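Local coordinates for protein pyocin S8 (Pseudomonas aeruginosa, PDB 6W0V) that probably cleaves DNA through its HNH-type nuclease domain as part of a bacteriocin that kills competing bacteria, here bound to its cognate immunity protein, at residues S44-D47 against F48-Q51; E50-W53 against V54-N58; T69-K72 against G73-G77. The protein carries 1 engineered substitution. All coordinates share one frame; numbering follows the deposited sequence.

Contact 1: residues S44-D47 against F48-Q51; sequences SWRD and FREQ
The backbone N-H groups of Phe48, Arg49, Glu50 and Gln51 bond to the carbonyl oxygens four residues earlier, from Ser44 to Asp47, and Arg49 N stands 2.7 Å from Trp45 O. This is the N-terminal end of helix 45-57, a worked example of a capped helix start in the nuclease domain. Ser44 is the N-cap, its OG accepting from Asp47 N at 3.0 Å, while Asp47 OD2 takes the backbone N-H of Lys43 just ahead of the cap.

The side chains divide into an aromatic flank and a polar one. Three residues apart, Trp45 and Phe48 lie on one flank, each with CG anti to the backbone N (chi1 179° for Trp45). The planes differ by only 25°, yet they are slid so far apart, with 4.9 Å from the centroid of the Trp45 six-membered ring to that of Phe48, that overlap is slight. The closest touch is between Trp45 CZ3 and Phe48 CD2, 3.4 Å apart, and Arg49 CB covers one face of the indole near its rim. Leu114 of strand 114-117 packs against both rings.

On the polar flank, Arg46 runs extended to Glu50, and its NE donates to Glu50 OE2 at 2.7 Å. The oxygen lies at the edge of the guanidinium but is itself met from above its carboxylate plane, by 41°, because the two planes are steeply turned. Arg49 bends at chi2 and chi3 so that its guanidinium lies beside the Arg46 chain, and its NH2 donates to Gly77 O. Gln51 NE2 reaches Asp47 OD1 on the syn side but tilted well out of the carboxylate plane, 2.7 Å away. That same OD1 accepts a hydrogen bond from a water at 2.7 Å, which donates its other one to Glu50 OE1, 2.8 Å from the water oxygen.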
loop_
_atom_site.group_PDB
_atom_site.type_symbol
_atom_site.label_atom_id
_atom_site.label_comp_id
_atom_site.label_asym_id
_atom_site.label_seq_id
_atom_site.Cartn_x
_atom_site.Cartn_y
_atom_site.Cartn_z
ATOM N N SER A 44 -0.899 -17.736 8.735
ATOM C CA SER A 44 0.426 -17.120 8.567
ATOM C C SER A 44 0.284 -15.633 8.799
ATOM O O SER A 44 -0.855 -15.114 8.821
ATOM C CB SER A 44 0.972 -17.364 7.204
ATOM O OG SER A 44 0.196 -16.654 6.260
ATOM N N TRP A 45 1.416 -14.972 8.906
ATOM C CA TRP A 45 1.421 -13.504 8.986
ATOM C C TRP A 45 0.781 -12.952 7.713
ATOM O O TRP A 45 -0.065 -12.059 7.807
ATOM C CB TRP A 45 2.830 -12.967 9.169
ATOM C CG TRP A 45 2.735 -11.484 9.217
ATOM C CD1 TRP A 45 3.173 -10.579 8.298
ATOM C CD2 TRP A 45 2.009 -10.746 10.204
ATOM N NE1 TRP A 45 2.818 -9.319 8.687
ATOM C CE2 TRP A 45 2.112 -9.387 9.855
ATOM C CE3 TRP A 45 1.337 -11.098 11.379
ATOM C CZ2 TRP A 45 1.542 -8.380 10.626
ATOM C CZ3 TRP A 45 0.768 -10.100 12.136
ATOM C CH2 TRP A 45 0.874 -8.759 11.764
ATOM N N ARG A 46 1.161 -13.497 6.567
ATOM C CA ARG A 46 0.569 -13.066 5.288
ATOM C C ARG A 46 -0.950 -13.134 5.390
ATOM O O ARG A 46 -1.623 -12.182 5.030
ATOM C CB ARG A 46 1.040 -13.963 4.158
ATOM C CG ARG A 46 0.270 -13.690 2.885
ATOM C CD ARG A 46 0.753 -14.608 1.813
ATOM N NE ARG A 46 0.041 -14.262 0.611
ATOM C CZ ARG A 46 0.322 -14.747 -0.581
ATOM N NH1 ARG A 46 1.304 -15.616 -0.734
ATOM N NH2 ARG A 46 -0.381 -14.345 -1.622
ATOM N N ASP A 47 -1.481 -14.239 5.885
ATOM C CA ASP A 47 -2.946 -14.421 5.947
ATOM C C ASP A 47 -3.537 -13.311 6.811
ATOM O O ASP A 47 -4.489 -12.633 6.429
ATOM C CB ASP A 47 -3.249 -15.792 6.516
ATOM C CG ASP A 47 -4.717 -16.093 6.627
ATOM O OD1 ASP A 47 -5.508 -15.441 5.945
ATOM O OD2 ASP A 47 -5.038 -16.986 7.384
ATOM N N PHE A 48 -2.925 -13.063 7.952
ATOM C CA PHE A 48 -3.406 -12.010 8.858
ATOM C C PHE A 48 -3.306 -10.668 8.150
ATOM O O PHE A 48 -4.244 -9.890 8.199
ATOM C CB PHE A 48 -2.566 -11.989 10.124
ATOM C CG PHE A 48 -2.976 -10.889 11.056
ATOM C CD1 PHE A 48 -3.975 -11.089 11.991
ATOM C CD2 PHE A 48 -2.376 -9.649 10.981
ATOM C CE1 PHE A 48 -4.365 -10.064 12.836
ATOM C CE2 PHE A 48 -2.769 -8.627 11.825
ATOM C CZ PHE A 48 -3.745 -8.842 12.767
ATOM N N ARG A 49 -2.149 -10.402 7.568
ATOM C CA ARG A 49 -1.915 -9.104 6.909
ATOM C C ARG A 49 -2.980 -8.932 5.830
ATOM O O ARG A 49 -3.522 -7.828 5.687
ATOM C CB ARG A 49 -0.506 -9.047 6.333
ATOM C CG ARG A 49 -0.252 -7.759 5.574
ATOM C CD ARG A 49 -0.487 -7.968 4.107
ATOM N NE ARG A 49 0.574 -8.801 3.579
ATOM C CZ ARG A 49 0.533 -9.365 2.386
ATOM N NH1 ARG A 49 1.541 -10.103 1.961
ATOM N NH2 ARG A 49 -0.521 -9.171 1.613
ATOM N N GLU A 50 -3.234 -9.979 5.063
ATOM C CA GLU A 50 -4.231 -9.885 3.976
ATOM C C GLU A 50 -5.598 -9.590 4.575
ATOM O O GLU A 50 -6.287 -8.697 4.125
ATOM C CB GLU A 50 -4.289 -11.171 3.183
ATOM C CG GLU A 50 -3.097 -11.331 2.298
ATOM C CD GLU A 50 -3.184 -12.556 1.422
ATOM O OE1 GLU A 50 -4.203 -13.271 1.509
ATOM O OE2 GLU A 50 -2.239 -12.783 0.661
ATOM N N GLN A 51 -6.005 -10.345 5.575
ATOM C CA GLN A 51 -7.362 -10.171 6.115
ATOM C C GLN A 51 -7.442 -8.791 6.749
ATOM O O GLN A 51 -8.494 -8.180 6.713
ATOM C CB GLN A 51 -7.667 -11.284 7.097
ATOM C CG GLN A 51 -7.739 -12.626 6.400
ATOM C CD GLN A 51 -8.374 -13.654 7.291
ATOM O OE1 GLN A 51 -9.306 -13.346 8.028
ATOM N NE2 GLN A 51 -7.840 -14.864 7.241
HETATM O O HOH W 1 -1.190 -11.116 -0.743
HETATM O O HOH W 2 -7.296 -17.839 8.142
HETATM O O HOH W 3 -5.777 -14.410 3.469
#

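Contact 2: residues E50-W53 against V54-N58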
loop_
_atom_site.group_PDB
_atom_site.type_symbol
_atom_site.label_atom_id
_atom_site.label_comp_id
_atom_site.label_asym_id
_atom_site.label_seq_id
_atom_site.Cartn_x
_atom_site.Cartn_y
_atom_site.Cartn_z
ATOM N N GLU A 50 -3.234 -9.979 5.063
ATOM C CA GLU A 50 -4.231 -9.885 3.976
ATOM C C GLU A 50 -5.598 -9.590 4.575
ATOM O O GLU A 50 -6.287 -8.697 4.125
ATOM C CB GLU A 50 -4.289 -11.171 3.183
ATOM C CG GLU A 50 -3.097 -11.331 2.298
ATOM C CD GLU A 50 -3.184 -12.556 1.422
ATOM O OE1 GLU A 50 -4.203 -13.271 1.509
ATOM O OE2 GLU A 50 -2.239 -12.783 0.661
ATOM N N GLN A 51 -6.005 -10.345 5.575
ATOM C CA GLN A 51 -7.362 -10.171 6.115
ATOM C C GLN A 51 -7.442 -8.791 6.749
ATOM O O GLN A 51 -8.494 -8.180 6.713
ATOM C CB GLN A 51 -7.667 -11.284 7.097
ATOM C CG GLN A 51 -7.739 -12.626 6.400
ATOM C CD GLN A 51 -8.374 -13.654 7.291
ATOM O OE1 GLN A 51 -9.306 -13.346 8.028
ATOM N NE2 GLN A 51 -7.840 -14.864 7.241
ATOM N N PHE A 52 -6.337 -8.340 7.315
ATOM C CA PHE A 52 -6.224 -7.005 7.929
ATOM C C PHE A 52 -6.569 -5.962 6.869
ATOM O O PHE A 52 -7.494 -5.158 7.032
ATOM C CB PHE A 52 -4.811 -6.863 8.472
ATOM C CG PHE A 52 -4.512 -5.534 9.081
ATOM C CD1 PHE A 52 -4.242 -4.436 8.286
ATOM C CD2 PHE A 52 -4.494 -5.395 10.455
ATOM C CE1 PHE A 52 -3.943 -3.221 8.865
ATOM C CE2 PHE A 52 -4.191 -4.182 11.035
ATOM C CZ PHE A 52 -3.923 -3.097 10.237
ATOM N N TRP A 53 -5.839 -6.006 5.775
ATOM C CA TRP A 53 -6.021 -4.964 4.746
ATOM C C TRP A 53 -7.354 -5.154 4.049
ATOM O O TRP A 53 -7.948 -4.146 3.689
ATOM C CB TRP A 53 -4.859 -4.961 3.777
ATOM C CG TRP A 53 -3.647 -4.419 4.447
ATOM C CD1 TRP A 53 -2.484 -5.077 4.681
ATOM C CD2 TRP A 53 -3.511 -3.127 5.052
ATOM N NE1 TRP A 53 -1.614 -4.267 5.344
ATOM C CE2 TRP A 53 -2.212 -3.062 5.585
ATOM C CE3 TRP A 53 -4.330 -2.003 5.154
ATOM C CZ2 TRP A 53 -1.718 -1.920 6.206
ATOM C CZ3 TRP A 53 -3.847 -0.880 5.779
ATOM C CH2 TRP A 53 -2.560 -0.842 6.302
ATOM N N VAL A 54 -7.805 -6.386 3.879
ATOM C CA VAL A 54 -9.156 -6.636 3.321
ATOM C C VAL A 54 -10.175 -5.973 4.236
ATOM O O VAL A 54 -11.091 -5.335 3.748
ATOM C CB VAL A 54 -9.431 -8.131 3.145
ATOM C CG1 VAL A 54 -10.904 -8.422 2.940
ATOM C CG2 VAL A 54 -8.601 -8.690 2.010
ATOM N N ALA A 55 -10.020 -6.128 5.541
ATOM C CA ALA A 55 -10.963 -5.554 6.512
ATOM C C ALA A 55 -10.916 -4.035 6.387
ATOM O O ALA A 55 -11.966 -3.411 6.435
ATOM C CB ALA A 55 -10.617 -6.024 7.893
ATOM N N VAL A 56 -9.718 -3.474 6.241
ATOM C CA VAL A 56 -9.556 -2.006 6.106
ATOM C C VAL A 56 -10.309 -1.589 4.848
ATOM O O VAL A 56 -11.116 -0.653 4.925
ATOM C CB VAL A 56 -8.078 -1.594 6.048
ATOM C CG1 VAL A 56 -7.935 -0.129 5.685
ATOM C CG2 VAL A 56 -7.366 -1.889 7.351
ATOM N N ALA A 57 -10.069 -2.280 3.740
ATOM C CA ALA A 57 -10.705 -1.932 2.447
ATOM C C ALA A 57 -12.218 -2.075 2.586
ATOM O O ALA A 57 -12.941 -1.380 1.896
ATOM C CB ALA A 57 -10.188 -2.804 1.346
ATOM N N ASN A 58 -12.673 -2.963 3.458
ATOM C CA ASN A 58 -14.108 -3.263 3.638
ATOM C C ASN A 58 -14.741 -2.311 4.651
ATOM O O ASN A 58 -15.946 -2.465 4.916
ATOM C CB ASN A 58 -14.316 -4.698 4.098
ATOM C CG ASN A 58 -15.729 -5.163 3.845
ATOM O OD1 ASN A 58 -16.296 -5.909 4.635
ATOM N ND2 ASN A 58 -16.312 -4.701 2.755
#
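The rings of Phe52 and Trp53 both receive the CG2 methyl of Val56, and they also meet each other. Phe52 CD1 stands 3.5 Å above the indole plane of Trp53, over its centre, while Trp53 CG lies at the edge of the phenyl ring. Val56 CG2 comes alongside, 3.7 Å from Trp53 CE3 and 4.0 Å from Phe52 CE1, so that a single methyl closes an apolar cluster within one turn of the helix. The neighbouring rings can converge because their first torsions differ: Phe52 has CG anti to the backbone N (chi1 178°), whereas Trp53 has it anti to the carbonyl carbon (chi1 -72°).

The remaining contacts illustrate how beta-branched and small residues pack against their own helix. Val54 CG2 presses on Glu50 O at 3.1 Å, and Ala55 CB on Gln51 O at 3.2 Å. Each of these carbonyls also accepts the backbone N-H of the same residue, and the pattern continues with Ala57 N bonded to Trp53 O at 2.8 Å.

These turns form the C-terminal half of helix 45-57, wedged between several parts of the fold. Trp53, Val56 and Ala57 pack on Met74 of helix 68-75, Ala55 rests on Ile33 and Gln36 of helix 31-37, and Phe52 and Trp53 both reach Ile96 of strand 95-98.

Contact 3: residues T69-K72 against G73-G77; sequences TNAK and GMRDG
Arg75 sends CG anti to the carbonyl carbon (chi1 -74°) and then bends at chi3, which folds its guanidinium back over the preceding turn; Lys72 bends at chi2 (69°) and crosses it at about a right angle. One face of the guanidinium therefore lies over the backbone, with Arg75 NH1 3.4 Å from Lys72 CA and Ala71 O beneath the same face, near the rim. The aliphatic part of the lysine joins in, its CD 3.5 Å from Arg75 NH1.

Here helix 68-75 comes to its end. Gly77, with a phi of 82°, leaves the helical conformation in a Schellman motif, and Asp76 turns its carboxylate to Ser23 and Phe24 of the immunity protein chain, accepting a hydrogen bond from each. Asn70, on another flank, uses OD1 to hold Phe81 N.

Two waters span the cationic ends. One accepts from Lys72 NZ at 3.0 Å and from Arg75 NE at 2.8 Å; the other lies 2.9 Å from Lys72 NZ and accepts from Arg75 NH1 as well. The like charges themselves stay apart, Lys72 NZ being 4.8 Å from Arg75 NH1. Paired in this way, the water oxygens probably screen the two cations from each other, and an arginine can lie against a lysine chain without their charged atoms touching.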
loop_
_atom_site.group_PDB
_atom_site.type_symbol
_atom_site.label_atom_id
_atom_site.label_comp_id
_atom_site.label_asym_id
_atom_site.label_seq_id
_atom_site.Cartn_x
_atom_site.Cartn_y
_atom_site.Cartn_z
ATOM N N THR A 69 -6.018 2.581 -6.340
ATOM C CA THR A 69 -5.055 1.458 -6.462
ATOM C C THR A 69 -4.767 0.927 -5.064
ATOM O O THR A 69 -4.765 -0.288 -4.913
ATOM C CB THR A 69 -3.808 1.835 -7.260
ATOM O OG1 THR A 69 -3.226 2.996 -6.682
ATOM C CG2 THR A 69 -4.147 2.059 -8.713
ATOM N N ASN A 70 -4.572 1.800 -4.078
ATOM C CA ASN A 70 -4.344 1.302 -2.697
ATOM C C ASN A 70 -5.552 0.486 -2.271
ATOM O O ASN A 70 -5.356 -0.630 -1.768
ATOM C CB ASN A 70 -4.048 2.426 -1.714
ATOM C CG ASN A 70 -2.560 2.544 -1.505
ATOM O OD1 ASN A 70 -1.830 1.602 -1.804
ATOM N ND2 ASN A 70 -2.108 3.686 -1.021
ATOM N N ALA A 71 -6.749 1.020 -2.450
ATOM C CA ALA A 71 -7.985 0.352 -2.005
ATOM C C ALA A 71 -8.120 -0.973 -2.752
ATOM O O ALA A 71 -8.472 -1.972 -2.143
ATOM C CB ALA A 71 -9.179 1.225 -2.225
ATOM N N LYS A 72 -7.858 -0.970 -4.050
ATOM C CA LYS A 72 -7.958 -2.182 -4.881
ATOM C C LYS A 72 -7.010 -3.230 -4.316
ATOM O O LYS A 72 -7.431 -4.370 -4.118
ATOM C CB LYS A 72 -7.564 -1.896 -6.326
ATOM C CG LYS A 72 -7.596 -3.122 -7.221
ATOM C CD LYS A 72 -8.983 -3.632 -7.459
ATOM C CE LYS A 72 -9.006 -4.869 -8.327
ATOM N NZ LYS A 72 -10.392 -5.331 -8.577
ATOM N N GLY A 73 -5.773 -2.830 -4.065
ATOM C CA GLY A 73 -4.773 -3.759 -3.514
ATOM C C GLY A 73 -5.245 -4.282 -2.185
ATOM O O GLY A 73 -5.122 -5.487 -1.945
ATOM N N MET A 74 -5.771 -3.397 -1.352
ATOM C CA MET A 74 -6.224 -3.799 -0.003
ATOM C C MET A 74 -7.358 -4.806 -0.117
ATOM O O MET A 74 -7.403 -5.718 0.679
ATOM C CB MET A 74 -6.664 -2.587 0.803
ATOM C CG MET A 74 -5.500 -1.774 1.241
ATOM S SD MET A 74 -5.871 -0.714 2.664
ATOM C CE MET A 74 -7.601 -0.325 2.400
ATOM N N ARG A 75 -8.232 -4.693 -1.101
ATOM C CA ARG A 75 -9.324 -5.675 -1.277
ATOM C C ARG A 75 -8.727 -7.039 -1.626
ATOM O O ARG A 75 -9.398 -8.047 -1.377
ATOM C CB ARG A 75 -10.312 -5.192 -2.330
ATOM C CG ARG A 75 -11.183 -4.062 -1.816
ATOM C CD ARG A 75 -12.331 -3.780 -2.757
ATOM N NE ARG A 75 -11.904 -3.282 -4.059
ATOM C CZ ARG A 75 -11.594 -2.017 -4.325
ATOM N NH1 ARG A 75 -11.252 -1.678 -5.556
ATOM N NH2 ARG A 75 -11.626 -1.097 -3.378
ATOM N N ASP A 76 -7.503 -7.054 -2.147
ATOM C CA ASP A 76 -6.746 -8.290 -2.465
ATOM C C ASP A 76 -5.879 -8.676 -1.273
ATOM O O ASP A 76 -5.136 -9.654 -1.400
ATOM C CB ASP A 76 -5.833 -8.102 -3.673
ATOM C CG ASP A 76 -6.565 -7.938 -4.981
ATOM O OD1 ASP A 76 -7.736 -8.351 -5.047
ATOM O OD2 ASP A 76 -5.948 -7.382 -5.909
ATOM N N GLY A 77 -5.957 -7.909 -0.191
ATOM C CA GLY A 77 -5.174 -8.160 1.029
ATOM C C GLY A 77 -3.772 -7.612 0.912
ATOM O O GLY A 77 -2.933 -7.956 1.725
HETATM O O HOH W 4 -8.909 -6.064 -5.495
HETATM O O HOH W 5 -11.435 -5.406 -5.800
HETATM O O HOH W 6 -12.199 -3.176 -7.880
#

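How the contacts relate
Contacts 1 and 2 follow each other along helix 45-57, sharing Glu50 and Gln51, with centres 10 Å apart; contact 3 comes later in the chain, on helix 68-75, about 8 Å from the centre of contact 2 and 14 Å from that of contact 1. The two helices meet through Met74, whose SD lies 3.2 Å from Trp53 CE3 and whose CE lies 3.3 Å from Val56 CG1. Just past Met74, Gly77 O comes within 3.4 Å of Glu50 CG. Each contact is local to its own helix, and these touches at Met74 and Gly77 join the two helices within the nuclease domain, while contacts 1 and 3 also touch the immunity protein.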